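Local coordinates for protein haloacid dehalogenase-like hydrolase (Salmonella enterica subsp. enterica serovar Typhi, PDB 4EZE) that probably hydrolyses O-phosphoserine to serine and phosphate, as a magnesium-dependent phosphatase of the SerB family within the haloacid dehalogenase superfamily, at residues Tyr27-Gln32 against Phe306-Phe311; Asp58-Ala63 against Tyr69-Leu74. All coordinates share one frame; numbering follows the deposited sequence.

Contact 1 of 2, residues Tyr27-Gln32 against Phe306-Phe311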
loop_
_atom_site.group_PDB
_atom_site.type_symbol
_atom_site.label_atom_id
_atom_site.label_comp_id
_atom_site.label_asym_id
_atom_site.label_seq_id
_atom_site.Cartn_x
_atom_site.Cartn_y
_atom_site.Cartn_z
ATOM N N TYR A 27 -3.882 -13.987 -12.125
ATOM C CA TYR A 27 -3.522 -14.949 -11.075
ATOM C C TYR A 27 -4.581 -14.928 -9.993
ATOM O O TYR A 27 -5.048 -13.859 -9.606
ATOM C CB TYR A 27 -2.198 -14.563 -10.412
ATOM C CG TYR A 27 -1.026 -14.365 -11.347
ATOM C CD1 TYR A 27 -0.283 -15.451 -11.798
ATOM C CD2 TYR A 27 -0.634 -13.085 -11.745
ATOM C CE1 TYR A 27 0.811 -15.278 -12.636
ATOM C CE2 TYR A 27 0.457 -12.903 -12.579
ATOM C CZ TYR A 27 1.172 -14.007 -13.027
ATOM O OH TYR A 27 2.267 -13.840 -13.842
ATOM N N PHE A 28 -4.929 -16.092 -9.470
ATOM C CA PHE A 28 -5.905 -16.173 -8.415
ATOM C C PHE A 28 -5.268 -16.801 -7.205
ATOM O O PHE A 28 -4.653 -17.846 -7.319
ATOM C CB PHE A 28 -7.052 -17.083 -8.825
ATOM C CG PHE A 28 -7.866 -16.543 -9.941
ATOM C CD1 PHE A 28 -8.927 -15.703 -9.685
ATOM C CD2 PHE A 28 -7.576 -16.884 -11.248
ATOM C CE1 PHE A 28 -9.680 -15.200 -10.724
ATOM C CE2 PHE A 28 -8.323 -16.387 -12.286
ATOM C CZ PHE A 28 -9.364 -15.531 -12.027
ATOM N N ILE A 29 -5.449 -16.192 -6.040
ATOM C CA ILE A 29 -4.917 -16.768 -4.814
ATOM C C ILE A 29 -6.023 -16.953 -3.802
ATOM O O ILE A 29 -6.701 -15.993 -3.414
ATOM C CB ILE A 29 -3.867 -15.851 -4.159
ATOM C CG1 ILE A 29 -2.768 -15.475 -5.160
ATOM C CG2 ILE A 29 -3.301 -16.523 -2.923
ATOM C CD1 ILE A 29 -3.091 -14.248 -5.996
ATOM N N THR A 30 -6.157 -18.175 -3.316
ATOM C CA THR A 30 -7.239 -18.495 -2.446
ATOM C C THR A 30 -6.851 -19.580 -1.452
ATOM O O THR A 30 -5.951 -20.352 -1.727
ATOM C CB THR A 30 -8.390 -19.027 -3.292
ATOM O OG1 THR A 30 -9.512 -19.234 -2.448
ATOM C CG2 THR A 30 -7.995 -20.355 -3.952
ATOM N N THR A 31 -7.538 -19.661 -0.305
ATOM C CA THR A 31 -7.343 -20.805 0.616
ATOM C C THR A 31 -8.172 -22.038 0.241
ATOM O O THR A 31 -7.970 -23.121 0.806
ATOM C CB THR A 31 -7.672 -20.442 2.066
ATOM O OG1 THR A 31 -9.007 -19.904 2.113
ATOM C CG2 THR A 31 -6.648 -19.396 2.597
ATOM N N GLN A 32 -9.098 -21.865 -0.706
ATOM C CA GLN A 32 -9.959 -22.949 -1.165
ATOM C C GLN A 32 -9.140 -23.954 -1.973
ATOM O O GLN A 32 -8.209 -23.568 -2.682
ATOM C CB GLN A 32 -11.137 -22.388 -1.992
ATOM C CG GLN A 32 -11.893 -23.451 -2.778
ATOM C CD GLN A 32 -13.338 -23.090 -3.161
ATOM O OE1 GLN A 32 -14.209 -23.958 -3.120
ATOM N NE2 GLN A 32 -13.594 -21.827 -3.554
ATOM N N PHE A 306 1.611 -8.886 1.778
ATOM C CA PHE A 306 2.391 -8.269 0.721
ATOM C C PHE A 306 3.280 -9.290 -0.025
ATOM O O PHE A 306 3.942 -8.950 -1.019
ATOM C CB PHE A 306 3.260 -7.164 1.308
ATOM C CG PHE A 306 2.546 -5.863 1.500
ATOM C CD1 PHE A 306 2.198 -5.081 0.419
ATOM C CD2 PHE A 306 2.247 -5.410 2.762
ATOM C CE1 PHE A 306 1.537 -3.872 0.599
ATOM C CE2 PHE A 306 1.617 -4.192 2.960
ATOM C CZ PHE A 306 1.260 -3.413 1.871
ATOM N N GLU A 307 3.316 -10.535 0.432
ATOM C CA GLU A 307 4.024 -11.546 -0.363
ATOM C C GLU A 307 3.468 -11.500 -1.783
ATOM O O GLU A 307 4.213 -11.703 -2.752
ATOM C CB GLU A 307 3.927 -12.943 0.254
ATOM C CG GLU A 307 2.539 -13.588 0.179
ATOM C CD GLU A 307 1.602 -13.082 1.258
ATOM O OE1 GLU A 307 2.009 -12.137 1.970
ATOM O OE2 GLU A 307 0.470 -13.634 1.404
ATOM N N LEU A 308 2.175 -11.185 -1.911
ATOM C CA LEU A 308 1.502 -11.170 -3.231
ATOM C C LEU A 308 2.067 -10.157 -4.238
ATOM O O LEU A 308 1.828 -10.286 -5.427
ATOM C CB LEU A 308 -0.014 -10.949 -3.104
ATOM C CG LEU A 308 -0.923 -11.924 -2.343
ATOM C CD1 LEU A 308 -2.365 -11.740 -2.785
ATOM C CD2 LEU A 308 -0.513 -13.366 -2.565
ATOM N N LEU A 309 2.811 -9.147 -3.789
ATOM C CA LEU A 309 3.445 -8.255 -4.767
ATOM C C LEU A 309 4.334 -9.046 -5.748
ATOM O O LEU A 309 4.660 -8.585 -6.847
ATOM C CB LEU A 309 4.268 -7.183 -4.077
ATOM C CG LEU A 309 3.502 -6.193 -3.210
ATOM C CD1 LEU A 309 4.510 -5.292 -2.536
ATOM C CD2 LEU A 309 2.592 -5.360 -4.084
ATOM N N LEU A 310 4.738 -10.248 -5.375
ATOM C CA LEU A 310 5.465 -11.050 -6.358
ATOM C C LEU A 310 4.806 -11.030 -7.738
ATOM O O LEU A 310 5.492 -10.866 -8.752
ATOM C CB LEU A 310 5.597 -12.492 -5.896
ATOM C CG LEU A 310 6.622 -13.231 -6.762
ATOM C CD1 LEU A 310 7.993 -12.646 -6.505
ATOM C CD2 LEU A 310 6.606 -14.709 -6.454
ATOM N N PHE A 311 3.483 -11.217 -7.780
ATOM C CA PHE A 311 2.760 -11.324 -9.066
ATOM C C PHE A 311 2.864 -10.100 -9.950
ATOM O O PHE A 311 2.523 -10.134 -11.124
ATOM C CB PHE A 311 1.300 -11.729 -8.851
ATOM C CG PHE A 311 1.175 -13.081 -8.244
ATOM C CD1 PHE A 311 1.028 -13.217 -6.868
ATOM C CD2 PHE A 311 1.322 -14.219 -9.030
ATOM C CE1 PHE A 311 0.963 -14.468 -6.282
ATOM C CE2 PHE A 311 1.253 -15.481 -8.457
ATOM C CZ PHE A 311 1.075 -15.611 -7.083
HETATM O O HOH W 1 3.661 -11.899 -13.268
#
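Tyr27 and Ile29, on strand 23-29 of the N-terminal beta-alpha-beta-beta-alpha-beta domain, pack against Leu308 and Phe311 of the segment that follows the last strand of the Rossmann-like catalytic core and opens with a 3-10 turn. The strand order of the N-terminal domain is that of a ferredoxin-like sheet; one face carries Phe28 against helix 34-45, and the other turns Tyr27 and Ile29 toward the C-terminal segment. The join is largely apolar, and all four touching residues are buried.

Its tightest point is an oblique aromatic pair. The Tyr27 and Phe311 rings have centroids 4.7 Å apart and planes inclined at 46°. Phe311 CD2 lies over one face of the Tyr27 ring, displaced toward its rim, and comes within 3.3 Å of Tyr27 CG. Ile29 meets the opposite corner of the Phe311 ring, its CG1 4.0 Å from Phe311 CE1. With CG1 anti to the carbonyl carbon (chi1 -53°), Ile29 extends this branch toward the turn, where its CG1 also meets Leu308 CD2 at 4.0 Å. These two aliphatic chains approach tip to tip, and Leu308 packs further on Phe99 of the neighbouring strand.

The polar end of Tyr27 is bound to the same segment through a single water. That molecule donates to Tyr27 OH at 2.5 Å and to the backbone carbonyl Phe311 O at 3.0 Å.

Contact 2 of 2, residues Asp58-Ala63 against Tyr69-Leu74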
loop_
_atom_site.group_PDB
_atom_site.type_symbol
_atom_site.label_atom_id
_atom_site.label_comp_id
_atom_site.label_asym_id
_atom_site.label_seq_id
_atom_site.Cartn_x
_atom_site.Cartn_y
_atom_site.Cartn_z
ATOM N N ASP A 58 -3.652 -23.030 -15.269
ATOM C CA ASP A 58 -2.492 -23.772 -14.830
ATOM C C ASP A 58 -2.303 -23.525 -13.337
ATOM O O ASP A 58 -2.198 -22.381 -12.896
ATOM C CB ASP A 58 -1.264 -23.339 -15.654
ATOM C CG ASP A 58 -0.221 -24.425 -15.756
ATOM O OD1 ASP A 58 -0.387 -25.482 -15.109
ATOM O OD2 ASP A 58 0.771 -24.222 -16.486
ATOM N N LYS A 59 -2.295 -24.591 -12.548
ATOM C CA LYS A 59 -2.055 -24.431 -11.134
ATOM C C LYS A 59 -0.570 -24.572 -10.860
ATOM O O LYS A 59 0.073 -25.487 -11.352
ATOM C CB LYS A 59 -2.883 -25.407 -10.305
ATOM C CG LYS A 59 -2.644 -26.865 -10.592
ATOM C CD LYS A 59 -3.559 -27.710 -9.724
ATOM C CE LYS A 59 -3.302 -29.187 -9.946
ATOM N NZ LYS A 59 -4.152 -29.982 -9.031
ATOM N N ARG A 60 -0.040 -23.652 -10.066
ATOM C CA ARG A 60 1.396 -23.505 -9.920
ATOM C C ARG A 60 1.783 -23.161 -8.495
ATOM O O ARG A 60 0.948 -22.774 -7.685
ATOM C CB ARG A 60 1.874 -22.404 -10.855
ATOM C CG ARG A 60 1.504 -22.676 -12.300
ATOM C CD ARG A 60 2.326 -21.813 -13.246
ATOM N NE ARG A 60 2.104 -22.229 -14.628
ATOM C CZ ARG A 60 2.559 -21.591 -15.703
ATOM N NH1 ARG A 60 3.280 -20.482 -15.577
ATOM N NH2 ARG A 60 2.289 -22.068 -16.913
ATOM N N TYR A 61 3.061 -23.276 -8.187
ATOM C CA TYR A 61 3.489 -22.941 -6.853
ATOM C C TYR A 61 4.683 -22.004 -6.849
ATOM O O TYR A 61 5.771 -22.366 -7.274
ATOM C CB TYR A 61 3.818 -24.223 -6.126
ATOM C CG TYR A 61 4.440 -24.036 -4.770
ATOM C CD1 TYR A 61 3.653 -23.736 -3.667
ATOM C CD2 TYR A 61 5.808 -24.216 -4.577
ATOM C CE1 TYR A 61 4.206 -23.609 -2.415
ATOM C CE2 TYR A 61 6.376 -24.082 -3.323
ATOM C CZ TYR A 61 5.569 -23.769 -2.244
ATOM O OH TYR A 61 6.099 -23.626 -0.976
ATOM N N ALA A 62 4.484 -20.786 -6.374
ATOM C CA ALA A 62 5.614 -19.877 -6.222
ATOM C C ALA A 62 6.347 -20.135 -4.902
ATOM O O ALA A 62 5.964 -19.596 -3.868
ATOM C CB ALA A 62 5.155 -18.436 -6.302
ATOM N N ALA A 63 7.415 -20.938 -4.953
ATOM C CA ALA A 63 8.168 -21.347 -3.750
ATOM C C ALA A 63 8.663 -20.176 -2.923
ATOM O O ALA A 63 8.712 -20.247 -1.702
ATOM C CB ALA A 63 9.352 -22.240 -4.138
ATOM N N TYR A 69 -0.896 -20.932 -6.486
ATOM C CA TYR A 69 -1.926 -20.128 -7.138
ATOM C C TYR A 69 -2.472 -20.749 -8.419
ATOM O O TYR A 69 -1.931 -21.721 -8.941
ATOM C CB TYR A 69 -1.379 -18.752 -7.480
ATOM C CG TYR A 69 -0.194 -18.835 -8.386
ATOM C CD1 TYR A 69 1.037 -19.240 -7.887
ATOM C CD2 TYR A 69 -0.299 -18.526 -9.738
ATOM C CE1 TYR A 69 2.141 -19.321 -8.704
ATOM C CE2 TYR A 69 0.802 -18.605 -10.574
ATOM C CZ TYR A 69 2.020 -19.017 -10.050
ATOM O OH TYR A 69 3.134 -19.124 -10.847
ATOM N N LEU A 70 -3.546 -20.156 -8.931
ATOM C CA LEU A 70 -4.155 -20.575 -10.185
ATOM C C LEU A 70 -3.889 -19.508 -11.234
ATOM O O LEU A 70 -4.158 -18.339 -11.011
ATOM C CB LEU A 70 -5.665 -20.765 -10.028
ATOM C CG LEU A 70 -6.371 -21.307 -11.275
ATOM C CD1 LEU A 70 -6.004 -22.762 -11.555
ATOM C CD2 LEU A 70 -7.866 -21.163 -11.102
ATOM N N LYS A 71 -3.335 -19.901 -12.373
ATOM C CA LYS A 71 -3.037 -18.919 -13.406
ATOM C C LYS A 71 -3.989 -19.112 -14.592
ATOM O O LYS A 71 -4.204 -20.217 -15.050
ATOM C CB LYS A 71 -1.572 -19.012 -13.839
ATOM C CG LYS A 71 -1.195 -18.048 -14.964
ATOM C CD LYS A 71 0.274 -18.205 -15.327
ATOM C CE LYS A 71 0.655 -17.469 -16.606
ATOM N NZ LYS A 71 2.024 -17.914 -17.014
ATOM N N LEU A 72 -4.581 -18.035 -15.065
ATOM C CA LEU A 72 -5.551 -18.166 -16.128
ATOM C C LEU A 72 -5.086 -17.297 -17.271
ATOM O O LEU A 72 -4.778 -16.119 -17.070
ATOM C CB LEU A 72 -6.949 -17.722 -15.666
ATOM C CG LEU A 72 -7.889 -17.346 -16.823
ATOM C CD1 LEU A 72 -8.243 -18.585 -17.637
ATOM C CD2 LEU A 72 -9.157 -16.653 -16.346
ATOM N N THR A 73 -5.016 -17.876 -18.466
ATOM C CA THR A 73 -4.714 -17.084 -19.648
ATOM C C THR A 73 -5.942 -17.049 -20.522
ATOM O O THR A 73 -6.562 -18.071 -20.789
ATOM C CB THR A 73 -3.515 -17.644 -20.415
ATOM O OG1 THR A 73 -2.408 -17.784 -19.512
ATOM C CG2 THR A 73 -3.134 -16.702 -21.525
ATOM N N LEU A 74 -6.321 -15.842 -20.902
ATOM C CA LEU A 74 -7.499 -15.623 -21.709
ATOM C C LEU A 74 -7.273 -14.438 -22.627
ATOM O O LEU A 74 -6.371 -13.642 -22.410
ATOM C CB LEU A 74 -8.735 -15.418 -20.831
ATOM C CG LEU A 74 -8.953 -14.059 -20.177
ATOM C CD1 LEU A 74 -10.209 -14.078 -19.349
ATOM C CD2 LEU A 74 -7.766 -13.667 -19.338
#
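Arg60 and Tyr69 face each other across a hydrogen-bonded antiparallel pair, and their side chains cross obliquely. Arg60 CB sits over one face of the phenol ring, 3.5 Å from Tyr69 CZ, while the guanidinium plane stands at 71° to that ring. Tyr69 holds its CG between the backbone N and the carbonyl carbon (chi1 59°), which lays the ring across strand 56-62; Ala62 N meets the ring edge in plane, 3.6 Å from Tyr69 CE1.

Lys71, extended throughout, places its CD over one guanidinium face, 3.8 Å from Arg60 NH1. The guanidinium is also held at its edge by Asp58, with Arg60 NH2 donating to Asp58 OD2 at 2.7 Å in a salt bridge. Arg60 NH1 and Lys71 NZ come within 3.2 Å of each other, and both bind the C-terminal carboxylate of Leu317, which also accepts from Tyr69 OH. This shared anion probably offsets their like charges.

In the backbone, paired hydrogen bonds join Arg60 to Tyr69 and Asp58 to Lys71, including Lys71 N to Asp58 O at 2.8 Å. The two strands form a beta hairpin, with strand 56-62 at one border of the ferredoxin-like sheet.

How the contacts relate
The two contacts lie about 10 Å apart, centre to centre, on adjoining strands of one sheet. Strand 23-29 of contact 1 runs beside strand 67-75 of contact 2, and Phe28 N probably bonds to Leu70 O at 2.8 Å. Tyr69 of contact 2 bridges the two: its CE2 is 3.6 Å from Tyr27 CD1, and its CD2 is 3.6 Å from Phe311 CE2 in an edge-to-face ring pair. The C-terminal tail covers this sheet face at both places, through Phe311 in contact 1 and, beside contact 2, through the terminal carboxylate of Leu317. Both lie away from the sodium site formed by Asp114, Asp116 and Asp270.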